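Local coordinates for protein Lon211 (Mycobacterium tuberculosis, PDB 6VBK) that forms the N-terminal domain of an ATP-dependent Lon protease, a domain that probably takes part in recognising and binding protein substrates, at residues D167-S175 / V189-L199; V103-G111 / W120-A128. All coordinates share one frame; numbering follows the deposited sequence.

Contact 1: D167-S175 / V189-L199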
ATOM      1  N   ASP B 167      23.538 -14.393   3.767  1.00 72.01           N
ATOM      2  CA  ASP B 167      22.136 -14.127   4.061  1.00 68.70           C
ATOM      3  C   ASP B 167      21.343 -15.428   4.086  1.00 58.47           C
ATOM      4  O   ASP B 167      21.295 -16.132   3.069  1.00 65.35           O
ATOM      5  CB  ASP B 167      21.549 -13.176   3.028  1.00 64.93           C
ATOM      6  CG  ASP B 167      20.132 -12.770   3.355  1.00 68.46           C
ATOM      7  OD1 ASP B 167      19.922 -12.175   4.433  1.00 83.07           O
ATOM      8  OD2 ASP B 167      19.229 -13.042   2.537  1.00 61.74           O
ATOM      9  N   PRO B 168      20.714 -15.784   5.208  1.00 64.55           N
ATOM     10  CA  PRO B 168      19.948 -17.041   5.254  1.00 69.22           C
ATOM     11  C   PRO B 168      18.767 -17.071   4.301  1.00 72.08           C
ATOM     12  O   PRO B 168      18.383 -18.155   3.841  1.00 62.70           O
ATOM     13  CB  PRO B 168      19.492 -17.116   6.718  1.00 91.27           C
ATOM     14  CG  PRO B 168      20.443 -16.236   7.464  1.00 81.56           C
ATOM     15  CD  PRO B 168      20.777 -15.125   6.522  1.00 74.46           C
ATOM     16  N   SER B 169      18.173 -15.917   3.991  1.00 55.45           N
ATOM     17  CA  SER B 169      17.045 -15.896   3.066  1.00 65.27           C
ATOM     18  C   SER B 169      17.492 -16.253   1.654  1.00 61.12           C
ATOM     19  O   SER B 169      16.846 -17.057   0.971  1.00 61.79           O
ATOM     20  CB  SER B 169      16.368 -14.524   3.092  1.00 67.76           C
ATOM     21  OG  SER B 169      15.223 -14.503   2.259  1.00 62.87           O
ATOM     22  N   THR B 170      18.601 -15.664   1.200  1.00 58.70           N
ATOM     23  CA  THR B 170      19.135 -15.999  -0.116  1.00 49.80           C
ATOM     24  C   THR B 170      19.565 -17.459  -0.178  1.00 54.20           C
ATOM     25  O   THR B 170      19.385 -18.127  -1.204  1.00 50.41           O
ATOM     26  CB  THR B 170      20.308 -15.080  -0.453  1.00 55.25           C
ATOM     27  OG1 THR B 170      19.898 -13.713  -0.325  1.00 57.22           O
ATOM     28  CG2 THR B 170      20.793 -15.328  -1.876  1.00 67.50           C
ATOM     29  N   LEU B 171      20.133 -17.972   0.917  1.00 53.15           N
ATOM     30  CA  LEU B 171      20.540 -19.373   0.962  1.00 54.24           C
ATOM     31  C   LEU B 171      19.343 -20.304   0.814  1.00 59.09           C
ATOM     32  O   LEU B 171      19.414 -21.309   0.096  1.00 54.47           O
ATOM     33  CB  LEU B 171      21.277 -19.658   2.270  1.00 49.75           C
ATOM     34  CG  LEU B 171      21.598 -21.120   2.581  1.00 54.63           C
ATOM     35  CD1 LEU B 171      22.590 -21.685   1.574  1.00 52.68           C
ATOM     36  CD2 LEU B 171      22.127 -21.260   4.003  1.00 54.46           C
ATOM     37  N   ALA B 172      18.236 -19.991   1.489  1.00 55.76           N
ATOM     38  CA  ALA B 172      17.057 -20.844   1.396  1.00 66.66           C
ATOM     39  C   ALA B 172      16.431 -20.770   0.009  1.00 64.71           C
ATOM     40  O   ALA B 172      16.011 -21.793  -0.544  1.00 71.35           O
ATOM     41  CB  ALA B 172      16.040 -20.457   2.469  1.00 59.24           C
ATOM     42  N   ASP B 173      16.374 -19.573  -0.575  1.00 54.34           N
ATOM     43  CA  ASP B 173      15.770 -19.399  -1.890  1.00 66.13           C
ATOM     44  C   ASP B 173      16.612 -19.979  -3.019  1.00 57.95           C
ATOM     45  O   ASP B 173      16.096 -20.136  -4.130  1.00 61.81           O
ATOM     46  CB  ASP B 173      15.504 -17.916  -2.150  1.00 53.49           C
ATOM     47  CG  ASP B 173      14.325 -17.392  -1.353  1.00 66.01           C
ATOM     48  OD1 ASP B 173      13.437 -18.202  -1.012  1.00 64.59           O
ATOM     49  OD2 ASP B 173      14.282 -16.176  -1.072  1.00 62.68           O
ATOM     50  N   ASN B 174      17.883 -20.303  -2.770  1.00 60.23           N
ATOM     51  CA  ASN B 174      18.692 -20.952  -3.794  1.00 50.15           C
ATOM     52  C   ASN B 174      18.259 -22.390  -4.050  1.00 60.53           C
ATOM     53  O   ASN B 174      18.700 -22.987  -5.039  1.00 53.62           O
ATOM     54  CB  ASN B 174      20.173 -20.909  -3.403  1.00 52.53           C
ATOM     55  CG  ASN B 174      21.099 -21.171  -4.581  1.00 58.93           C
ATOM     56  OD1 ASN B 174      21.566 -22.293  -4.782  1.00 54.08           O
ATOM     57  ND2 ASN B 174      21.367 -20.133  -5.367  1.00 56.60           N
ATOM     58  N   SER B 175      17.399 -22.951  -3.196  1.00 58.01           N
ATOM     59  CA  SER B 175      16.866 -24.291  -3.405  1.00 74.08           C
ATOM     60  C   SER B 175      15.979 -24.389  -4.640  1.00 81.50           C
ATOM     61  O   SER B 175      15.652 -25.504  -5.058  1.00 73.70           O
ATOM     62  CB  SER B 175      16.083 -24.739  -2.169  1.00 70.60           C
ATOM     63  OG  SER B 175      15.052 -23.819  -1.856  1.00 71.96           O
ATOM     64  N   VAL B 189       7.998 -22.721  -0.441  1.00 97.46           N
ATOM     65  CA  VAL B 189       9.129 -21.841  -0.164  1.00 87.15           C
ATOM     66  C   VAL B 189       8.802 -20.421  -0.602  1.00 78.33           C
ATOM     67  O   VAL B 189       9.086 -19.452   0.112  1.00 88.94           O
ATOM     68  CB  VAL B 189      10.404 -22.367  -0.854  1.00 81.65           C
ATOM     69  CG1 VAL B 189      11.590 -21.469  -0.536  1.00 72.16           C
ATOM     70  CG2 VAL B 189      10.688 -23.796  -0.429  1.00 83.48           C
ATOM     71  N   LEU B 190       8.187 -20.277  -1.776  1.00 93.62           N
ATOM     72  CA  LEU B 190       7.729 -18.968  -2.222  1.00 82.00           C
ATOM     73  C   LEU B 190       6.622 -18.431  -1.322  1.00 92.01           C
ATOM     74  O   LEU B 190       6.448 -17.211  -1.209  1.00102.45           O
ATOM     75  CB  LEU B 190       7.251 -19.060  -3.671  1.00 92.65           C
ATOM     76  CG  LEU B 190       6.727 -17.795  -4.347  1.00 87.22           C
ATOM     77  CD1 LEU B 190       7.776 -16.698  -4.305  1.00 79.82           C
ATOM     78  CD2 LEU B 190       6.322 -18.102  -5.780  1.00 88.54           C
ATOM     79  N   GLU B 191       5.941 -19.346  -0.627  1.00104.41           N
ATOM     80  CA  GLU B 191       4.791 -19.004   0.252  1.00120.93           C
ATOM     81  C   GLU B 191       5.222 -18.458   1.620  1.00117.56           C
ATOM     82  O   GLU B 191       4.626 -17.458   2.042  1.00120.33           O
ATOM     83  CB  GLU B 191       3.912 -20.238   0.469  1.00143.93           C
ATOM     84  CG  GLU B 191       2.913 -20.060   1.599  1.00146.91           C
ATOM     85  CD  GLU B 191       2.405 -21.343   2.235  1.00136.67           C
ATOM     86  OE1 GLU B 191       2.333 -21.395   3.478  1.00129.85           O
ATOM     87  OE2 GLU B 191       2.079 -22.282   1.488  1.00130.98           O
ATOM     88  N   THR B 192       6.228 -19.046   2.274  1.00 90.36           N
ATOM     89  CA  THR B 192       6.552 -18.589   3.656  1.00 98.72           C
ATOM     90  C   THR B 192       7.592 -17.463   3.661  1.00 89.60           C
ATOM     91  O   THR B 192       8.767 -17.738   3.374  1.00 85.95           O
ATOM     92  CB  THR B 192       6.942 -19.774   4.548  1.00 93.99           C
ATOM     93  OG1 THR B 192       8.073 -20.438   3.986  1.00132.88           O
ATOM     94  CG2 THR B 192       5.801 -20.747   4.753  1.00115.25           C
ATOM     95  N   VAL B 193       7.152 -16.252   4.022  1.00 91.48           N
ATOM     96  CA  VAL B 193       8.020 -15.037   4.083  1.00 93.49           C
ATOM     97  C   VAL B 193       9.086 -15.170   5.180  1.00100.23           C
ATOM     98  O   VAL B 193      10.246 -14.821   4.905  1.00 85.96           O
ATOM     99  CB  VAL B 193       7.179 -13.756   4.255  1.00 91.98           C
ATOM    100  CG1 VAL B 193       6.426 -13.409   2.981  1.00 96.94           C
ATOM    101  CG2 VAL B 193       6.217 -13.847   5.429  1.00103.19           C
ATOM    102  N   ASP B 194       8.719 -15.688   6.358  1.00 93.96           N
ATOM    103  CA  ASP B 194       9.679 -15.805   7.490  1.00 94.17           C
ATOM    104  C   ASP B 194      10.857 -16.687   7.073  1.00 94.17           C
ATOM    105  O   ASP B 194      10.611 -17.810   6.604  1.00 89.44           O
ATOM    106  CB  ASP B 194       9.007 -16.338   8.757  1.00102.98           C
ATOM    107  CG  ASP B 194       9.946 -16.367   9.950  1.00100.53           C
ATOM    108  OD1 ASP B 194      10.357 -15.281  10.398  1.00101.05           O
ATOM    109  OD2 ASP B 194      10.273 -17.473  10.408  1.00109.13           O
ATOM    110  N   VAL B 195      12.086 -16.203   7.276  1.00 99.25           N
ATOM    111  CA  VAL B 195      13.260 -16.977   6.886  1.00 78.35           C
ATOM    112  C   VAL B 195      13.468 -18.167   7.817  1.00 78.76           C
ATOM    113  O   VAL B 195      13.964 -19.217   7.388  1.00 80.16           O
ATOM    114  CB  VAL B 195      14.502 -16.064   6.834  1.00 76.24           C
ATOM    115  CG1 VAL B 195      14.783 -15.450   8.198  1.00 88.12           C
ATOM    116  CG2 VAL B 195      15.716 -16.832   6.325  1.00 78.37           C
ATOM    117  N   VAL B 196      13.090 -18.038   9.091  1.00 92.45           N
ATOM    118  CA  VAL B 196      13.245 -19.149  10.027  1.00 98.98           C
ATOM    119  C   VAL B 196      12.395 -20.335   9.592  1.00 92.98           C
ATOM    120  O   VAL B 196      12.843 -21.487   9.628  1.00 88.16           O
ATOM    121  CB  VAL B 196      12.906 -18.697  11.461  1.00106.21           C
ATOM    122  CG1 VAL B 196      12.520 -19.888  12.325  1.00 95.66           C
ATOM    123  CG2 VAL B 196      14.086 -17.960  12.074  1.00100.97           C
ATOM    124  N   GLU B 197      11.161 -20.070   9.155  1.00101.78           N
ATOM    125  CA  GLU B 197      10.285 -21.148   8.710  1.00102.08           C
ATOM    126  C   GLU B 197      10.827 -21.833   7.461  1.00 91.41           C
ATOM    127  O   GLU B 197      10.819 -23.065   7.372  1.00 93.56           O
ATOM    128  CB  GLU B 197       8.880 -20.609   8.450  1.00103.63           C
ATOM    129  CG  GLU B 197       8.114 -20.186   9.690  1.00113.72           C
ATOM    130  CD  GLU B 197       6.757 -19.599   9.352  1.00113.28           C
ATOM    131  OE1 GLU B 197       6.708 -18.452   8.860  1.00123.95           O
ATOM    132  OE2 GLU B 197       5.739 -20.291   9.564  1.00108.74           O
ATOM    133  N   ARG B 198      11.303 -21.053   6.487  1.00 83.67           N
ATOM    134  CA  ARG B 198      11.773 -21.635   5.232  1.00 80.19           C
ATOM    135  C   ARG B 198      12.972 -22.548   5.459  1.00 81.52           C
ATOM    136  O   ARG B 198      12.996 -23.689   4.982  1.00 75.54           O
ATOM    137  CB  ARG B 198      12.128 -20.532   4.236  1.00 74.03           C
ATOM    138  CG  ARG B 198      10.938 -19.747   3.724  1.00 87.17           C
ATOM    139  CD  ARG B 198      11.221 -19.202   2.337  1.00 71.87           C
ATOM    140  NE  ARG B 198      12.506 -18.516   2.265  1.00 89.87           N
ATOM    141  CZ  ARG B 198      12.685 -17.237   2.575  1.00 80.82           C
ATOM    142  NH1 ARG B 198      11.660 -16.502   2.982  1.00 71.23           N
ATOM    143  NH2 ARG B 198      13.890 -16.694   2.477  1.00 74.42           N
ATOM    144  N   LEU B 199      13.987 -22.053   6.170  1.00 83.71           N
ATOM    145  CA  LEU B 199      15.142 -22.887   6.491  1.00 77.28           C
ATOM    146  C   LEU B 199      14.711 -24.140   7.240  1.00 91.37           C
ATOM    147  O   LEU B 199      15.108 -25.256   6.891  1.00 87.33           O
ATOM    148  CB  LEU B 199      16.158 -22.085   7.308  1.00 71.94           C
ATOM    149  CG  LEU B 199      16.955 -21.027   6.543  1.00 71.90           C
ATOM    150  CD1 LEU B 199      17.655 -20.086   7.505  1.00 97.16           C
ATOM    151  CD2 LEU B 199      17.964 -21.694   5.620  1.00 75.24           C
TER
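Leu-199 fits against helix 168-173 with both branches of its side chain. CD1 meets Pro-168 CB at 3.6 Å. CD2 meets Ala-172 CB at 3.9 Å. These three buried residues are the tight part. They seat the start of helix 195-207 on helix 168-173, and helix 133-153 backs them through Leu-138 on Leu-199 and Gln-136 on Pro-168. The more open side is at Ser-169 and Val-195, both partly exposed. There Val-195 CG2 reaches Pro-168 CB at 3.8 Å and also lies against Ser-169 N.

Away from this apolar patch the contact is polar. Arg-198 bends at chi3 (-50°) and brings its guanidinium alongside helix 168-173. NH2 donates to Ser-169 OG at 2.6 Å, close to the guanidinium plane, and weakly to Ser-169 O. NH1 donates almost straight (176°) to a lone pair of Thr-192 O, 3.2 Å away. Asp-173 lies over one face, its carboxylate turned only 19° from the guanidinium plane. Its OD1 is 3.4 Å from Arg-198 NE, a pairing of charges without a directed N-H. Val-195 CA lies over the other face. Val-189 CG1 lies 3.8 Å from Asp-173 OD1, and Trp-205 packs on Val-189.

Arg-105 is the stronger partner of Asp-173. The carboxylate lies between two arginines and would partly offset their charges, which probably favours its ionised form.

Contact 2: V103-G111 / W120-A128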
ATOM      1  N   VAL B 103      13.526 -10.892  -7.654  1.00 48.26           N
ATOM      2  CA  VAL B 103      13.904  -9.813  -6.741  1.00 50.21           C
ATOM      3  C   VAL B 103      13.335 -10.044  -5.341  1.00 64.03           C
ATOM      4  O   VAL B 103      14.084 -10.149  -4.367  1.00 64.65           O
ATOM      5  CB  VAL B 103      13.471  -8.437  -7.298  1.00 60.93           C
ATOM      6  CG1 VAL B 103      13.837  -7.304  -6.332  1.00 63.23           C
ATOM      7  CG2 VAL B 103      14.085  -8.189  -8.667  1.00 55.49           C
ATOM      8  N   SER B 104      12.008 -10.113  -5.219  1.00 45.16           N
ATOM      9  CA  SER B 104      11.380 -10.188  -3.905  1.00 47.75           C
ATOM     10  C   SER B 104      10.023 -10.874  -4.007  1.00 56.37           C
ATOM     11  O   SER B 104       9.471 -11.058  -5.095  1.00 57.14           O
ATOM     12  CB  SER B 104      11.235  -8.791  -3.287  1.00 60.03           C
ATOM     13  OG  SER B 104      10.510  -7.924  -4.145  1.00 57.42           O
ATOM     14  N   ARG B 105       9.480 -11.244  -2.849  1.00 49.07           N
ATOM     15  CA  ARG B 105       8.168 -11.871  -2.801  1.00 52.10           C
ATOM     16  C   ARG B 105       7.073 -10.815  -2.821  1.00 60.34           C
ATOM     17  O   ARG B 105       7.189  -9.761  -2.189  1.00 72.42           O
ATOM     18  CB  ARG B 105       8.034 -12.747  -1.556  1.00 52.40           C
ATOM     19  CG  ARG B 105       8.876 -14.004  -1.608  1.00 62.46           C
ATOM     20  CD  ARG B 105       8.775 -14.805  -0.326  1.00 70.67           C
ATOM     21  NE  ARG B 105       9.262 -16.168  -0.512  1.00 61.21           N
ATOM     22  CZ  ARG B 105      10.543 -16.516  -0.470  1.00 62.70           C
ATOM     23  NH1 ARG B 105      11.476 -15.600  -0.248  1.00 69.77           N
ATOM     24  NH2 ARG B 105      10.892 -17.782  -0.653  1.00 59.30           N
ATOM     25  N   VAL B 106       6.007 -11.101  -3.563  1.00 57.32           N
ATOM     26  CA  VAL B 106       4.885 -10.185  -3.721  1.00 54.81           C
ATOM     27  C   VAL B 106       3.606 -10.944  -3.400  1.00 71.38           C
ATOM     28  O   VAL B 106       3.317 -11.971  -4.028  1.00 71.96           O
ATOM     29  CB  VAL B 106       4.820  -9.588  -5.137  1.00 59.84           C
ATOM     30  CG1 VAL B 106       3.658  -8.619  -5.249  1.00 65.20           C
ATOM     31  CG2 VAL B 106       6.128  -8.892  -5.484  1.00 55.28           C
ATOM     32  N   ARG B 107       2.846 -10.450  -2.424  1.00 61.43           N
ATOM     33  CA  ARG B 107       1.573 -11.061  -2.063  1.00 64.94           C
ATOM     34  C   ARG B 107       0.507 -10.640  -3.068  1.00 77.60           C
ATOM     35  O   ARG B 107       0.166  -9.456  -3.161  1.00 84.18           O
ATOM     36  CB  ARG B 107       1.167 -10.663  -0.645  1.00 86.82           C
ATOM     37  CG  ARG B 107      -0.212 -11.156  -0.239  1.00 91.81           C
ATOM     38  CD  ARG B 107      -0.310 -11.365   1.264  1.00101.36           C
ATOM     39  NE  ARG B 107       0.592 -12.420   1.719  1.00109.75           N
ATOM     40  CZ  ARG B 107       0.294 -13.715   1.706  1.00 97.63           C
ATOM     41  NH1 ARG B 107      -0.888 -14.120   1.261  1.00107.55           N
ATOM     42  NH2 ARG B 107       1.176 -14.606   2.136  1.00 79.31           N
ATOM     43  N   ILE B 108      -0.020 -11.609  -3.814  1.00 70.80           N
ATOM     44  CA  ILE B 108      -0.964 -11.312  -4.886  1.00 72.19           C
ATOM     45  C   ILE B 108      -2.311 -10.945  -4.282  1.00 78.81           C
ATOM     46  O   ILE B 108      -2.888 -11.711  -3.501  1.00 93.50           O
ATOM     47  CB  ILE B 108      -1.090 -12.500  -5.847  1.00 67.59           C
ATOM     48  CG1 ILE B 108       0.236 -12.729  -6.574  1.00 75.39           C
ATOM     49  CG2 ILE B 108      -2.219 -12.265  -6.839  1.00 72.47           C
ATOM     50  CD1 ILE B 108       0.194 -13.855  -7.570  1.00 80.62           C
ATOM     51  N   GLY B 109      -2.821  -9.771  -4.645  1.00 83.65           N
ATOM     52  CA  GLY B 109      -4.095  -9.310  -4.136  1.00 93.81           C
ATOM     53  C   GLY B 109      -5.150  -9.123  -5.207  1.00 95.72           C
ATOM     54  O   GLY B 109      -5.400 -10.025  -6.011  1.00 88.03           O
ATOM     55  N   THR B 110      -5.771  -7.947  -5.228  1.00103.38           N
ATOM     56  CA  THR B 110      -6.861  -7.679  -6.155  1.00100.70           C
ATOM     57  C   THR B 110      -6.358  -7.597  -7.593  1.00 91.84           C
ATOM     58  O   THR B 110      -5.243  -7.142  -7.864  1.00 88.72           O
ATOM     59  CB  THR B 110      -7.568  -6.374  -5.785  1.00 97.83           C
ATOM     60  OG1 THR B 110      -6.602  -5.320  -5.677  1.00112.06           O
ATOM     61  CG2 THR B 110      -8.304  -6.519  -4.463  1.00 94.46           C
ATOM     62  N   GLY B 111      -7.198  -8.051  -8.520  1.00 95.33           N
ATOM     63  CA  GLY B 111      -6.923  -7.847  -9.923  1.00 89.46           C
ATOM     64  C   GLY B 111      -7.195  -6.418 -10.354  1.00 84.71           C
ATOM     65  O   GLY B 111      -7.945  -5.678  -9.716  1.00 95.13           O
ATOM     66  N   TRP B 120      -3.221  -8.260 -15.344  1.00 65.81           N
ATOM     67  CA  TRP B 120      -2.636  -7.403 -14.325  1.00 69.79           C
ATOM     68  C   TRP B 120      -3.272  -7.690 -12.972  1.00 69.55           C
ATOM     69  O   TRP B 120      -4.487  -7.885 -12.874  1.00 70.76           O
ATOM     70  CB  TRP B 120      -2.818  -5.926 -14.682  1.00 64.87           C
ATOM     71  CG  TRP B 120      -2.027  -5.495 -15.878  1.00 63.60           C
ATOM     72  CD1 TRP B 120      -2.361  -5.668 -17.190  1.00 83.95           C
ATOM     73  CD2 TRP B 120      -0.768  -4.809 -15.872  1.00 59.46           C
ATOM     74  NE1 TRP B 120      -1.388  -5.136 -18.001  1.00 69.39           N
ATOM     75  CE2 TRP B 120      -0.400  -4.602 -17.216  1.00 60.42           C
ATOM     76  CE3 TRP B 120       0.081  -4.353 -14.861  1.00 69.88           C
ATOM     77  CZ2 TRP B 120       0.783  -3.959 -17.573  1.00 67.14           C
ATOM     78  CZ3 TRP B 120       1.253  -3.712 -15.218  1.00 58.90           C
ATOM     79  CH2 TRP B 120       1.593  -3.523 -16.562  1.00 64.41           C
ATOM     80  N   VAL B 121      -2.439  -7.722 -11.930  1.00 57.54           N
ATOM     81  CA  VAL B 121      -2.898  -7.910 -10.560  1.00 64.74           C
ATOM     82  C   VAL B 121      -2.185  -6.904  -9.667  1.00 69.01           C
ATOM     83  O   VAL B 121      -1.102  -6.409  -9.987  1.00 66.57           O
ATOM     84  CB  VAL B 121      -2.654  -9.346 -10.039  1.00 73.00           C
ATOM     85  CG1 VAL B 121      -3.367 -10.370 -10.913  1.00 77.82           C
ATOM     86  CG2 VAL B 121      -1.164  -9.641  -9.962  1.00 67.21           C
ATOM     87  N   GLU B 122      -2.815  -6.599  -8.539  1.00 73.62           N
ATOM     88  CA  GLU B 122      -2.186  -5.788  -7.509  1.00 84.23           C
ATOM     89  C   GLU B 122      -1.438  -6.685  -6.533  1.00 81.67           C
ATOM     90  O   GLU B 122      -1.863  -7.806  -6.238  1.00 76.98           O
ATOM     91  CB  GLU B 122      -3.221  -4.945  -6.764  1.00 78.03           C
ATOM     92  CG  GLU B 122      -3.851  -3.852  -7.611  1.00 85.64           C
ATOM     93  CD  GLU B 122      -4.845  -3.011  -6.835  1.00100.30           C
ATOM     94  OE1 GLU B 122      -5.133  -3.355  -5.669  1.00104.31           O
ATOM     95  OE2 GLU B 122      -5.336  -2.006  -7.389  1.00106.15           O
ATOM     96  N   GLY B 123      -0.310  -6.185  -6.037  1.00 78.89           N
ATOM     97  CA  GLY B 123       0.518  -6.972  -5.144  1.00 87.22           C
ATOM     98  C   GLY B 123       1.273  -6.099  -4.166  1.00 86.76           C
ATOM     99  O   GLY B 123       1.429  -4.890  -4.365  1.00 81.06           O
ATOM    100  N   THR B 124       1.756  -6.738  -3.101  1.00 75.54           N
ATOM    101  CA  THR B 124       2.464  -6.057  -2.025  1.00 67.87           C
ATOM    102  C   THR B 124       3.818  -6.719  -1.821  1.00 67.69           C
ATOM    103  O   THR B 124       3.888  -7.932  -1.599  1.00 70.47           O
ATOM    104  CB  THR B 124       1.656  -6.091  -0.727  1.00 77.66           C
ATOM    105  OG1 THR B 124       0.413  -5.411  -0.923  1.00 83.50           O
ATOM    106  CG2 THR B 124       2.428  -5.419   0.399  1.00 85.02           C
ATOM    107  N   VAL B 125       4.887  -5.924  -1.896  1.00 61.12           N
ATOM    108  CA  VAL B 125       6.216  -6.443  -1.603  1.00 55.05           C
ATOM    109  C   VAL B 125       6.268  -6.884  -0.150  1.00 68.65           C
ATOM    110  O   VAL B 125       5.893  -6.134   0.759  1.00 82.41           O
ATOM    111  CB  VAL B 125       7.290  -5.388  -1.904  1.00 73.22           C
ATOM    112  CG1 VAL B 125       8.678  -5.960  -1.656  1.00 66.48           C
ATOM    113  CG2 VAL B 125       7.161  -4.895  -3.331  1.00 65.92           C
ATOM    114  N   LEU B 126       6.726  -8.111   0.075  1.00 73.33           N
ATOM    115  CA  LEU B 126       6.780  -8.682   1.412  1.00 80.93           C
ATOM    116  C   LEU B 126       8.156  -8.437   2.017  1.00 74.76           C
ATOM    117  O   LEU B 126       9.178  -8.651   1.359  1.00 80.33           O
ATOM    118  CB  LEU B 126       6.456 -10.174   1.363  1.00 80.90           C
ATOM    119  CG  LEU B 126       5.077 -10.423   0.745  1.00 77.11           C
ATOM    120  CD1 LEU B 126       4.823 -11.897   0.483  1.00 76.74           C
ATOM    121  CD2 LEU B 126       3.988  -9.835   1.633  1.00 73.69           C
ATOM    122  N   GLU B 127       8.169  -7.976   3.269  1.00 79.31           N
ATOM    123  CA  GLU B 127       9.406  -7.553   3.911  1.00 84.24           C
ATOM    124  C   GLU B 127      10.414  -8.691   3.989  1.00 99.58           C
ATOM    125  O   GLU B 127      10.059  -9.870   4.072  1.00108.63           O
ATOM    126  CB  GLU B 127       9.131  -7.031   5.323  1.00 92.73           C
ATOM    127  CG  GLU B 127       8.643  -5.597   5.397  1.00108.02           C
ATOM    128  CD  GLU B 127       8.819  -5.004   6.782  1.00121.39           C
ATOM    129  OE1 GLU B 127       9.777  -4.227   6.982  1.00126.31           O
ATOM    130  OE2 GLU B 127       8.010  -5.330   7.676  1.00125.20           O
ATOM    131  N   ALA B 128      11.688  -8.319   3.961  1.00 98.26           N
ATOM    132  CA  ALA B 128      12.783  -9.227   4.258  1.00 92.59           C
ATOM    133  C   ALA B 128      13.430  -8.761   5.555  1.00 96.74           C
ATOM    134  O   ALA B 128      14.483  -8.110   5.525  1.00 98.93           O
ATOM    135  CB  ALA B 128      13.797  -9.263   3.114  1.00 72.43           C
TER
HETATM  136  O   HOH W   1      10.914  -9.845  -0.233  1.00 73.04           O
HETATM  137  O   HOH W   2      -1.359  -7.544  -1.728  1.00 72.30           O
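Leu-126 lies at the edge of the Arg-107 guanidinium, with CD2 near its plane; no atom of 120-128 covers either face. The same CD2 rests 3.7 Å from Arg-107 CB. The Trp-120 indole leads away, packs on Thr-13 and Pro-15, and bonds through NE1 to Pro-115 O.

Residues 96-112 and 120-125 form an antiparallel beta hairpin in the domain's mixed sheet. Arg-107 and Thr-124 are a hydrogen-bonded pair: Arg-107 N donates to Thr-124 O at 2.8 Å, and Thr-124 N bonds back to Arg-107 O. Val-106/Val-125 and Ile-108/Gly-123 are non-hydrogen-bonded pairs. Val-106 CG1, anti to its own N (chi1 -179°), lies over Gly-123 CA at 3.5 Å. A beta bulge then shifts the register by one and leaves Thr-110 N buried without a partner. Gly-109 N bonds to Glu-122 O at 2.7 Å, and Glu-122 N to Thr-110 O at 2.6 Å. Ile-108 CG2 meets Val-121 CG2, and both residues pack on Leu-67.

Leu-126 N donates to Arg-105 O at 2.8 Å; a water bridges Arg-105 N and Leu-126 O beside it. A second water links Arg-107 O with Thr-124 OG1. Arg-90 of the second subunit packs on Thr-110 and Thr-124.

How the contacts relate
Contact 1 is a buried helix-to-helix contact. Contact 2 is a partly buried strand pairing in the sheet, and the second subunit packs against it at Thr-110 and Thr-124. Their centres are about 17 Å apart, and they share no helix or strand. Side chains carry contact 1, with apolar packing beside a buried charge network. Main-chain bonds carry most of contact 2. The two meet at Arg-105, whose side chain leaves the hairpin for the helices. Its NH2 lies 2.6 Å from Asp-173 OD1, in a salt bridge, and also reaches Val-189 O. A second, apolar touch is Val-193 packing on Leu-126. The sheet is thus tied to the helical part.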